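Local coordinates for virulent strain associated lipoprotein (Borreliella spielmanii A14S, PDB 6FZZ) that is an outer surface lipoprotein of the PFam54 family that probably serves colonisation of the mammalian host and may bind glutathione, at residues K28-T31 / D32-Y36; E42-E45 / D46-I50; A75-K78 / L79-I83; L141-L144 / K145-E149. One frame throughout, in Å; residues are numbered along the deposited sequence.

Contact 1: residues K28-T31 / D32-Y36; sequences KANT and DRKKY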
loop_
_atom_site.group_PDB
_atom_site.type_symbol
_atom_site.label_atom_id
_atom_site.label_comp_id
_atom_site.label_asym_id
_atom_site.label_seq_id
_atom_site.Cartn_x
_atom_site.Cartn_y
_atom_site.Cartn_z
ATOM N N LYS A 28 -1.984 -13.521 9.684
ATOM C CA LYS A 28 -3.103 -12.833 9.107
ATOM C C LYS A 28 -2.690 -11.865 7.944
ATOM O O LYS A 28 -3.408 -11.696 6.921
ATOM C CB LYS A 28 -3.816 -12.066 10.222
ATOM C CG LYS A 28 -4.687 -10.876 9.796
ATOM C CD LYS A 28 -5.946 -11.282 9.040
ATOM C CE LYS A 28 -6.890 -10.095 8.967
ATOM N NZ LYS A 28 -7.964 -10.287 7.957
ATOM N N ALA A 29 -1.532 -11.237 8.107
ATOM C CA ALA A 29 -0.970 -10.362 7.046
ATOM C C ALA A 29 -0.642 -11.166 5.769
ATOM O O ALA A 29 -0.869 -10.679 4.616
ATOM C CB ALA A 29 0.295 -9.681 7.553
ATOM N N ASN A 30 -0.115 -12.347 6.002
ATOM C CA ASN A 30 0.177 -13.283 4.913
ATOM C C ASN A 30 -1.068 -13.728 4.143
ATOM O O ASN A 30 -1.092 -13.740 2.875
ATOM C CB ASN A 30 1.012 -14.472 5.374
ATOM C CG ASN A 30 1.544 -15.286 4.192
ATOM O OD1 ASN A 30 2.328 -14.777 3.426
ATOM N ND2 ASN A 30 1.032 -16.487 3.995
ATOM N N THR A 31 -2.159 -13.967 4.864
ATOM C CA THR A 31 -3.450 -14.205 4.181
ATOM C C THR A 31 -3.929 -13.045 3.326
ATOM O O THR A 31 -4.370 -13.248 2.170
ATOM C CB THR A 31 -4.580 -14.560 5.200
ATOM O OG1 THR A 31 -4.212 -15.782 5.745
ATOM C CG2 THR A 31 -5.928 -14.728 4.522
ATOM N N ASP A 32 -3.866 -11.829 3.864
ATOM C CA ASP A 32 -4.164 -10.657 3.040
ATOM C C ASP A 32 -3.288 -10.604 1.807
ATOM O O ASP A 32 -3.820 -10.404 0.729
ATOM C CB ASP A 32 -4.047 -9.334 3.795
ATOM C CG ASP A 32 -5.114 -9.197 4.877
ATOM O OD1 ASP A 32 -6.159 -9.875 4.785
ATOM O OD2 ASP A 32 -4.905 -8.425 5.830
ATOM N N ARG A 33 -1.973 -10.799 1.943
ATOM C CA ARG A 33 -1.103 -10.771 0.769
ATOM C C ARG A 33 -1.601 -11.725 -0.307
ATOM O O ARG A 33 -1.527 -11.409 -1.510
ATOM C CB ARG A 33 0.351 -11.136 1.099
ATOM C CG ARG A 33 1.188 -11.077 -0.149
ATOM C CD ARG A 33 2.644 -11.376 0.076
ATOM N NE ARG A 33 3.545 -10.813 -0.962
ATOM C CZ ARG A 33 4.379 -11.508 -1.762
ATOM N NH1 ARG A 33 4.372 -12.847 -1.777
ATOM N NH2 ARG A 33 5.255 -10.855 -2.562
ATOM N N LYS A 34 -2.086 -12.899 0.095
ATOM C CA LYS A 34 -2.562 -13.909 -0.890
ATOM C C LYS A 34 -3.811 -13.411 -1.651
ATOM O O LYS A 34 -3.978 -13.645 -2.854
ATOM C CB LYS A 34 -2.819 -15.280 -0.226
ATOM C CG LYS A 34 -1.543 -16.003 0.117
ATOM C CD LYS A 34 -1.792 -17.148 1.093
ATOM C CE LYS A 34 -1.066 -18.431 0.688
ATOM N NZ LYS A 34 -0.371 -19.032 1.852
ATOM N N LYS A 35 -4.645 -12.668 -0.953
ATOM C CA LYS A 35 -5.742 -11.942 -1.543
ATOM C C LYS A 35 -5.377 -11.034 -2.732
ATOM O O LYS A 35 -6.015 -11.013 -3.791
ATOM C CB LYS A 35 -6.422 -11.133 -0.467
ATOM C CG LYS A 35 -7.934 -11.069 -0.567
ATOM C CD LYS A 35 -8.524 -10.461 0.731
ATOM C CE LYS A 35 -8.105 -9.006 0.952
ATOM N NZ LYS A 35 -8.914 -8.335 2.021
ATOM N N TYR A 36 -4.359 -10.252 -2.532
ATOM C CA TYR A 36 -3.844 -9.399 -3.581
ATOM C C TYR A 36 -3.249 -10.152 -4.751
ATOM O O TYR A 36 -3.401 -9.672 -5.849
ATOM C CB TYR A 36 -2.819 -8.448 -2.976
ATOM C CG TYR A 36 -3.337 -7.792 -1.719
ATOM C CD1 TYR A 36 -4.693 -7.487 -1.577
ATOM C CD2 TYR A 36 -2.467 -7.512 -0.650
ATOM C CE1 TYR A 36 -5.164 -6.930 -0.382
ATOM C CE2 TYR A 36 -2.908 -6.896 0.509
ATOM C CZ TYR A 36 -4.250 -6.665 0.671
ATOM O OH TYR A 36 -4.673 -6.077 1.826
#
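Lys28 and Asp32 meet one helical turn apart, the lysine chain running out and folding over so that its ammonium group comes to the carboxylate at a slant. Lys28 NZ lies 3.7 Å from Asp32 OD1, a long salt bridge. The lysine reaches this place because CG stands anti to the backbone N (chi1 158°) and the chain then bends at its second torsion (69°); beyond the bend it runs straight. The next pair along the surface behaves differently. Asn30 and Lys34 also sit i to i+4, and the amide ND2 of Asn30 is 3.6 Å from Lys34 NZ, two donors near each other with no bond between them, while the lysine's CG rests 3.6 Å from Asn30 O. Beneath the side chains the backbone bonds of helix 15-41 continue: Arg33 N to Ala29 O is 2.9 Å, and Lys35 N to Thr31 O 3.2 Å. Arg33 extends away from this turn to a salt bridge with Asp120 on helix 105-126, and Ala29 packs on Ile123 of the same helix, so one side of the turn faces the protein. The Lys28-Asp32 pair lies on the outer side of the helix, within a stretch predicted to form a coiled coil; being long, it probably adds only a modest attraction to the regular backbone bonding.

Contact 2: residues E42-E45 / D46-I50; sequences EEPE and DQYGI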
loop_
_atom_site.group_PDB
_atom_site.type_symbol
_atom_site.label_atom_id
_atom_site.label_comp_id
_atom_site.label_asym_id
_atom_site.label_seq_id
_atom_site.Cartn_x
_atom_site.Cartn_y
_atom_site.Cartn_z
ATOM N N GLU A 42 -6.628 -12.845 -11.230
ATOM C CA GLU A 42 -7.943 -12.710 -11.877
ATOM C C GLU A 42 -8.168 -11.383 -12.438
ATOM O O GLU A 42 -9.309 -11.050 -12.742
ATOM C CB GLU A 42 -9.107 -13.004 -10.877
ATOM C CG GLU A 42 -8.885 -14.332 -10.208
ATOM C CD GLU A 42 -9.960 -14.734 -9.169
ATOM O OE1 GLU A 42 -10.812 -13.886 -8.793
ATOM O OE2 GLU A 42 -9.907 -15.910 -8.741
ATOM N N GLU A 43 -7.124 -10.584 -12.641
ATOM C CA GLU A 43 -7.364 -9.228 -13.121
ATOM C C GLU A 43 -8.046 -9.190 -14.512
ATOM O O GLU A 43 -7.632 -9.859 -15.450
ATOM C CB GLU A 43 -6.120 -8.323 -13.052
ATOM C CG GLU A 43 -5.286 -8.319 -14.256
ATOM C CD GLU A 43 -4.066 -7.437 -14.138
ATOM O OE1 GLU A 43 -3.898 -6.584 -13.220
ATOM O OE2 GLU A 43 -3.226 -7.736 -14.951
ATOM N N PRO A 44 -9.070 -8.366 -14.638
ATOM C CA PRO A 44 -9.653 -8.242 -15.936
ATOM C C PRO A 44 -8.683 -7.526 -16.845
ATOM O O PRO A 44 -7.696 -6.925 -16.391
ATOM C CB PRO A 44 -10.893 -7.357 -15.712
ATOM C CG PRO A 44 -11.011 -7.144 -14.267
ATOM C CD PRO A 44 -9.676 -7.456 -13.646
ATOM N N GLU A 45 -8.973 -7.588 -18.137
ATOM C CA GLU A 45 -8.131 -6.989 -19.157
ATOM C C GLU A 45 -8.130 -5.495 -18.958
ATOM O O GLU A 45 -7.158 -4.851 -19.272
ATOM C CB GLU A 45 -8.723 -7.280 -20.536
ATOM C CG GLU A 45 -8.602 -8.737 -20.922
ATOM C CD GLU A 45 -8.897 -8.955 -22.401
ATOM O OE1 GLU A 45 -9.820 -8.288 -22.881
ATOM O OE2 GLU A 45 -8.196 -9.764 -23.057
ATOM N N ASP A 46 -9.203 -4.916 -18.415
ATOM C CA ASP A 46 -9.162 -3.471 -18.196
ATOM C C ASP A 46 -8.471 -3.083 -16.894
ATOM O O ASP A 46 -8.501 -1.890 -16.516
ATOM C CB ASP A 46 -10.545 -2.844 -18.258
ATOM C CG ASP A 46 -11.421 -3.233 -17.142
ATOM O OD1 ASP A 46 -11.099 -4.066 -16.289
ATOM O OD2 ASP A 46 -12.512 -2.674 -17.141
ATOM N N GLN A 47 -7.974 -4.099 -16.168
ATOM C CA GLN A 47 -7.245 -3.878 -14.922
ATOM C C GLN A 47 -8.089 -3.069 -13.918
ATOM O O GLN A 47 -7.599 -2.078 -13.345
ATOM C CB GLN A 47 -5.906 -3.219 -15.259
ATOM C CG GLN A 47 -5.057 -4.179 -16.108
ATOM C CD GLN A 47 -3.778 -3.593 -16.637
ATOM O OE1 GLN A 47 -3.557 -2.370 -16.649
ATOM N NE2 GLN A 47 -2.898 -4.472 -17.079
ATOM N N TYR A 48 -9.383 -3.445 -13.829
ATOM C CA TYR A 48 -10.364 -2.866 -12.875
ATOM C C TYR A 48 -10.635 -1.391 -13.118
ATOM O O TYR A 48 -11.048 -0.706 -12.184
ATOM C CB TYR A 48 -9.938 -3.097 -11.379
ATOM C CG TYR A 48 -9.646 -4.553 -10.990
ATOM C CD1 TYR A 48 -10.704 -5.477 -10.766
ATOM C CD2 TYR A 48 -8.348 -5.032 -10.834
ATOM C CE1 TYR A 48 -10.466 -6.768 -10.430
ATOM C CE2 TYR A 48 -8.099 -6.363 -10.507
ATOM C CZ TYR A 48 -9.171 -7.220 -10.272
ATOM O OH TYR A 48 -8.957 -8.542 -9.947
ATOM N N GLY A 49 -10.426 -0.956 -14.369
ATOM C CA GLY A 49 -10.594 0.362 -14.892
ATOM C C GLY A 49 -9.534 1.358 -14.371
ATOM O O GLY A 49 -9.765 2.584 -14.373
ATOM N N ILE A 50 -8.400 0.838 -13.899
ATOM C CA ILE A 50 -7.313 1.682 -13.377
ATOM C C ILE A 50 -6.465 2.145 -14.518
ATOM O O ILE A 50 -5.402 1.566 -14.846
ATOM C CB ILE A 50 -6.473 0.965 -12.292
ATOM C CG1 ILE A 50 -7.390 0.640 -11.109
ATOM C CG2 ILE A 50 -5.370 1.883 -11.791
ATOM C CD1 ILE A 50 -6.808 -0.365 -10.097
HETATM O O HOH W 1 -4.401 -7.456 -17.395
#
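The Tyr48 ring carries Pro44 on one face: CD of the proline sits 3.4 Å from the ring centroid and 14° off the ring normal, a CH-pi contact made by the carbon next to the amide nitrogen, whose hydrogens are somewhat polarised. Proline and tyrosine cross at about a right angle. Glu43 CB approaches the same ring obliquely, 3.8 Å from Tyr48 CE2. The phenol oxygen of Tyr48 passes 3.6 Å from Glu43 CA on its way to its hydrogen-bond partner, the backbone O of Lys39, and the ring also meets Tyr81 edge-to-face. The chain doubles back here through a type I beta turn from Pro44 to Gln47, closed by Gln47 N to Pro44 O at 2.8 Å, with the donor nitrogen well above the carbonyl plane. Asp46 CG lies between its backbone N and carbonyl carbon (chi1 68°), which places OD1 3.3 Å from Pro44 CB and lets it accept a weak bond from Tyr48 N. Glu43 and Gln47 run side by side, and a water gives Glu43 OE2, which also reaches Arg77, a 2.7 Å bond while holding Gln47 NE2 weakly. The turn lies in the loop between helices 15-41 and 71-83. Gln47 OE1 bonds Ser67, Ile50 touches Tyr81 on helix 71-83, and Tyr48 packs against Leu92 of helix 89-102.

Contact 3: residues A75-K78 / L79-I83; sequences AYRK and LTYGI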
loop_
_atom_site.group_PDB
_atom_site.type_symbol
_atom_site.label_atom_id
_atom_site.label_comp_id
_atom_site.label_asym_id
_atom_site.label_seq_id
_atom_site.Cartn_x
_atom_site.Cartn_y
_atom_site.Cartn_z
ATOM N N ALA A 75 3.928 -6.894 -10.343
ATOM C CA ALA A 75 4.218 -6.638 -8.908
ATOM C C ALA A 75 3.659 -5.284 -8.457
ATOM O O ALA A 75 3.015 -5.167 -7.381
ATOM C CB ALA A 75 5.717 -6.771 -8.625
ATOM N N TYR A 76 3.890 -4.254 -9.270
ATOM C CA TYR A 76 3.458 -2.878 -8.942
ATOM C C TYR A 76 1.916 -2.917 -8.885
ATOM O O TYR A 76 1.308 -2.373 -7.969
ATOM C CB TYR A 76 3.947 -1.903 -10.027
ATOM C CG TYR A 76 3.728 -0.450 -9.768
ATOM C CD1 TYR A 76 2.433 0.099 -9.685
ATOM C CD2 TYR A 76 4.839 0.427 -9.665
ATOM C CE1 TYR A 76 2.255 1.458 -9.451
ATOM C CE2 TYR A 76 4.657 1.766 -9.390
ATOM C CZ TYR A 76 3.365 2.271 -9.313
ATOM O OH TYR A 76 3.232 3.599 -9.087
ATOM N N ARG A 77 1.262 -3.556 -9.870
ATOM C CA ARG A 77 -0.207 -3.664 -9.814
ATOM C C ARG A 77 -0.740 -4.386 -8.578
ATOM O O ARG A 77 -1.718 -3.946 -7.958
ATOM C CB ARG A 77 -0.766 -4.326 -11.068
ATOM C CG ARG A 77 -0.558 -3.469 -12.267
ATOM C CD ARG A 77 -1.494 -3.830 -13.435
ATOM N NE ARG A 77 -1.470 -5.251 -13.917
ATOM C CZ ARG A 77 -0.666 -5.737 -14.853
ATOM N NH1 ARG A 77 0.315 -5.018 -15.337
ATOM N NH2 ARG A 77 -0.801 -6.985 -15.268
ATOM N N LYS A 78 -0.151 -5.522 -8.266
ATOM C CA LYS A 78 -0.491 -6.268 -7.069
ATOM C C LYS A 78 -0.355 -5.396 -5.815
ATOM O O LYS A 78 -1.223 -5.428 -4.985
ATOM C CB LYS A 78 0.429 -7.495 -6.964
ATOM C CG LYS A 78 0.234 -8.378 -5.754
ATOM C CD LYS A 78 1.334 -9.436 -5.580
ATOM C CE LYS A 78 2.552 -8.871 -4.856
ATOM N NZ LYS A 78 2.257 -8.360 -3.478
ATOM N N LEU A 79 0.717 -4.597 -5.703
ATOM C CA LEU A 79 0.897 -3.705 -4.536
ATOM C C LEU A 79 -0.195 -2.633 -4.555
ATOM O O LEU A 79 -0.656 -2.175 -3.488
ATOM C CB LEU A 79 2.261 -3.105 -4.533
ATOM C CG LEU A 79 3.416 -4.125 -4.289
ATOM C CD1 LEU A 79 4.767 -3.491 -4.484
ATOM C CD2 LEU A 79 3.389 -4.740 -2.867
ATOM N N THR A 80 -0.610 -2.234 -5.758
ATOM C CA THR A 80 -1.732 -1.295 -5.924
ATOM C C THR A 80 -3.060 -1.845 -5.362
ATOM O O THR A 80 -3.770 -1.161 -4.631
ATOM C CB THR A 80 -1.889 -0.836 -7.410
ATOM O OG1 THR A 80 -0.685 -0.190 -7.871
ATOM C CG2 THR A 80 -3.033 0.174 -7.514
ATOM N N TYR A 81 -3.381 -3.097 -5.721
ATOM C CA TYR A 81 -4.576 -3.786 -5.227
ATOM C C TYR A 81 -4.503 -3.917 -3.682
ATOM O O TYR A 81 -5.521 -3.860 -2.979
ATOM C CB TYR A 81 -4.685 -5.164 -5.901
ATOM C CG TYR A 81 -4.712 -5.070 -7.423
ATOM C CD1 TYR A 81 -5.335 -3.990 -8.043
ATOM C CD2 TYR A 81 -4.188 -6.068 -8.228
ATOM C CE1 TYR A 81 -5.376 -3.892 -9.401
ATOM C CE2 TYR A 81 -4.235 -5.984 -9.612
ATOM C CZ TYR A 81 -4.820 -4.888 -10.184
ATOM O OH TYR A 81 -4.933 -4.699 -11.552
ATOM N N GLY A 82 -3.291 -4.062 -3.165
ATOM C CA GLY A 82 -3.088 -4.120 -1.727
ATOM C C GLY A 82 -3.412 -2.814 -0.985
ATOM O O GLY A 82 -4.131 -2.834 0.002
ATOM N N ILE A 83 -2.867 -1.701 -1.454
ATOM C CA ILE A 83 -3.019 -0.425 -0.790
ATOM C C ILE A 83 -4.424 0.114 -1.030
ATOM O O ILE A 83 -5.010 0.792 -0.158
ATOM C CB ILE A 83 -1.922 0.608 -1.221
ATOM C CG1 ILE A 83 -1.941 1.842 -0.284
ATOM C CG2 ILE A 83 -2.098 1.123 -2.639
ATOM C CD1 ILE A 83 -1.470 1.555 1.110
#
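Tyr76 O is gripped twice from Thr80, by the backbone N at 2.9 Å and by the hydroxyl OG1 at 3.0 Å. The amide donor is tilted only modestly from the carbonyl plane, whereas the hydroxyl arrives from above it, 39° out. Thr80 can do this because OG1 stands beside its own backbone N and anti to the carbonyl carbon (chi1 -59°), which turns it back along the helix; the same oxygen also lies 3.6 Å from Tyr76 CD1, oblique to that ring. Bonding back to the i-4 carbonyl satisfies a threonine hydroxyl inside a helix, here on a buried side where Thr80 packs on Ile113 and Tyr76 OH bonds Asn110. Helix 71-83 is a short helix of an all-helical fold, packed against helices 15-41, 105-126 and 138-170, and its backbone bonds are regular, as where Tyr81 N bonds Arg77 O. That carbonyl oxygen has a second neighbour: it lies 3.2 Å above the plane of the Tyr81 ring, offset toward the rim. Arg77 and Tyr81 point the same way side by side, their guanidinium and ring planes 67° apart, with Tyr81 OH at the guanidinium edge and 4.0 Å from Arg77 CD. Both are held by Glu43, Arg77 through a salt bridge and Tyr81 through a hydrogen bond, and Arg77 NH1 is further bound by the carbonyls of Val66 and Asp68. On another side of the helix Leu79 CG presses on Ala75 O at 3.3 Å, while its CD2 lies beside Lys78 NZ.

Contact 4: residues L141-L144 / K145-E149; sequences LENL and KNLFE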
loop_
_atom_site.group_PDB
_atom_site.type_symbol
_atom_site.label_atom_id
_atom_site.label_comp_id
_atom_site.label_asym_id
_atom_site.label_seq_id
_atom_site.Cartn_x
_atom_site.Cartn_y
_atom_site.Cartn_z
ATOM N N LEU A 141 10.758 -9.299 21.160
ATOM C CA LEU A 141 9.418 -9.699 20.683
ATOM C C LEU A 141 8.478 -8.559 20.863
ATOM O O LEU A 141 7.661 -8.318 20.005
ATOM C CB LEU A 141 8.836 -10.928 21.476
ATOM C CG LEU A 141 9.472 -12.287 21.201
ATOM C CD1 LEU A 141 8.961 -13.288 22.246
ATOM C CD2 LEU A 141 9.253 -12.791 19.759
ATOM N N GLU A 142 8.530 -7.912 22.035
ATOM C CA GLU A 142 7.752 -6.731 22.286
ATOM C C GLU A 142 8.017 -5.607 21.237
ATOM O O GLU A 142 7.104 -4.973 20.703
ATOM C CB GLU A 142 8.076 -6.214 23.652
ATOM C CG GLU A 142 7.121 -5.150 24.096
ATOM C CD GLU A 142 7.020 -5.110 25.611
ATOM O OE1 GLU A 142 7.876 -5.747 26.275
ATOM O OE2 GLU A 142 6.079 -4.451 26.121
ATOM N N ASN A 143 9.286 -5.408 20.936
ATOM C CA ASN A 143 9.698 -4.394 19.981
ATOM C C ASN A 143 9.179 -4.762 18.585
ATOM O O ASN A 143 8.544 -3.935 17.931
ATOM C CB ASN A 143 11.221 -4.256 20.026
ATOM C CG ASN A 143 11.710 -3.061 19.277
ATOM O OD1 ASN A 143 11.218 -1.951 19.448
ATOM N ND2 ASN A 143 12.676 -3.280 18.426
ATOM N N LEU A 144 9.365 -6.018 18.207
ATOM C CA LEU A 144 8.948 -6.522 16.932
ATOM C C LEU A 144 7.448 -6.368 16.743
ATOM O O LEU A 144 6.977 -5.950 15.653
ATOM C CB LEU A 144 9.404 -7.978 16.728
ATOM C CG LEU A 144 8.934 -8.737 15.504
ATOM C CD1 LEU A 144 9.327 -8.021 14.220
ATOM C CD2 LEU A 144 9.476 -10.182 15.493
ATOM N N LYS A 145 6.697 -6.710 17.788
ATOM C CA LYS A 145 5.264 -6.571 17.716
ATOM C C LYS A 145 4.854 -5.107 17.545
ATOM O O LYS A 145 4.028 -4.806 16.732
ATOM C CB LYS A 145 4.574 -7.182 18.930
ATOM C CG LYS A 145 3.031 -6.973 18.925
ATOM C CD LYS A 145 2.472 -7.198 20.327
ATOM C CE LYS A 145 0.957 -7.393 20.370
ATOM N NZ LYS A 145 0.328 -6.067 20.498
ATOM N N ASN A 146 5.392 -4.215 18.346
ATOM C CA ASN A 146 5.064 -2.822 18.240
ATOM C C ASN A 146 5.484 -2.249 16.856
ATOM O O ASN A 146 4.744 -1.457 16.310
ATOM C CB ASN A 146 5.769 -2.031 19.332
ATOM C CG ASN A 146 5.245 -2.356 20.742
ATOM O OD1 ASN A 146 4.104 -2.799 20.940
ATOM N ND2 ASN A 146 6.090 -2.127 21.726
ATOM N N LEU A 147 6.657 -2.620 16.340
ATOM C CA LEU A 147 7.117 -2.131 15.006
ATOM C C LEU A 147 6.167 -2.608 13.886
ATOM O O LEU A 147 5.721 -1.849 13.037
ATOM C CB LEU A 147 8.537 -2.556 14.740
ATOM C CG LEU A 147 9.629 -1.891 15.602
ATOM C CD1 LEU A 147 10.932 -2.604 15.390
ATOM C CD2 LEU A 147 9.835 -0.444 15.244
ATOM N N PHE A 148 5.771 -3.865 13.961
ATOM C CA PHE A 148 4.930 -4.456 12.918
ATOM C C PHE A 148 3.546 -3.863 12.910
ATOM O O PHE A 148 2.959 -3.545 11.848
ATOM C CB PHE A 148 4.860 -5.976 13.098
ATOM C CG PHE A 148 4.314 -6.670 11.907
ATOM C CD1 PHE A 148 4.855 -6.431 10.631
ATOM C CD2 PHE A 148 3.271 -7.553 12.014
ATOM C CE1 PHE A 148 4.373 -7.065 9.515
ATOM C CE2 PHE A 148 2.815 -8.228 10.908
ATOM C CZ PHE A 148 3.332 -7.965 9.656
ATOM N N GLU A 149 3.006 -3.660 14.105
ATOM C CA GLU A 149 1.751 -2.973 14.249
ATOM C C GLU A 149 1.774 -1.566 13.756
ATOM O O GLU A 149 0.826 -1.119 13.071
ATOM C CB GLU A 149 1.244 -2.996 15.712
ATOM C CG GLU A 149 0.859 -4.350 16.156
ATOM C CD GLU A 149 0.286 -4.362 17.584
ATOM O OE1 GLU A 149 0.451 -3.388 18.310
ATOM O OE2 GLU A 149 -0.297 -5.368 18.006
#
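Asn143 and Leu147 provide the main side-chain touch: the amide ND2 lies 3.6 Å from Leu147 CD1, the two groups slanting past one another one turn apart. Leu147 CG also sits close over the turn, 3.3 Å from Asn143 O. A second i to i+4 pair, Glu142 and Asn146, lies alongside and points the same way, with carboxylate and amide planes 56° apart. Here the amide carbon of Asn146 is 3.2 Å from Glu142 O, since CG lies beside its own backbone N (chi1 -68°); the ND2 angle to that oxygen is too poor for a bond. The backbone bonds are those of a regular alpha-helix: Leu147 N to Asn143 O is 2.8 Å and Asn146 N to Glu142 O 3.0 Å. Charge enters through Lys145, whose CB rests near Leu141 O and whose NZ turns at the last torsion to give Glu149 OE2 a 2.7 Å salt bridge from above the carboxylate plane. This ion pair links successive turns, and the lysine side chain touches Leu18 and Asp21 of helix 15-41. The apolar side chains share out the neighbours of helix 138-170: Leu144 packs on Ile208 and Leu147 on Leu204 and Ile208 of helix 180-209, Phe148 packs on Thr122, Ile123 and Leu126 of helix 105-126, and Leu141 meets Leu133 and Leu136 of the preceding loop.

Overall arrangement
Contacts 2 and 3 are joined by polar bonds: Glu43 OE2 to Arg77 NH2 is a 2.6 Å salt bridge, and Glu43 OE1 lies 2.7 Å from Tyr81 OH, probably a hydrogen bond, so the loop is tied to helix 71-83. Contact 1, centred about 12 Å from contact 3, meets it where Tyr36 CE2 packs 3.6 Å from Gly82 CA. Contact 4 touches contact 1 at Ala29 CB and Phe148 CZ, 4.1 Å apart, and its centre lies about 36 Å from that of contact 2. Tetraethylene glycol, probably from the crystallisation liquor, is bound within about 3 to 4 Å of the side chains of Asp32, Glu43 and Lys78; such molecules can mark pockets.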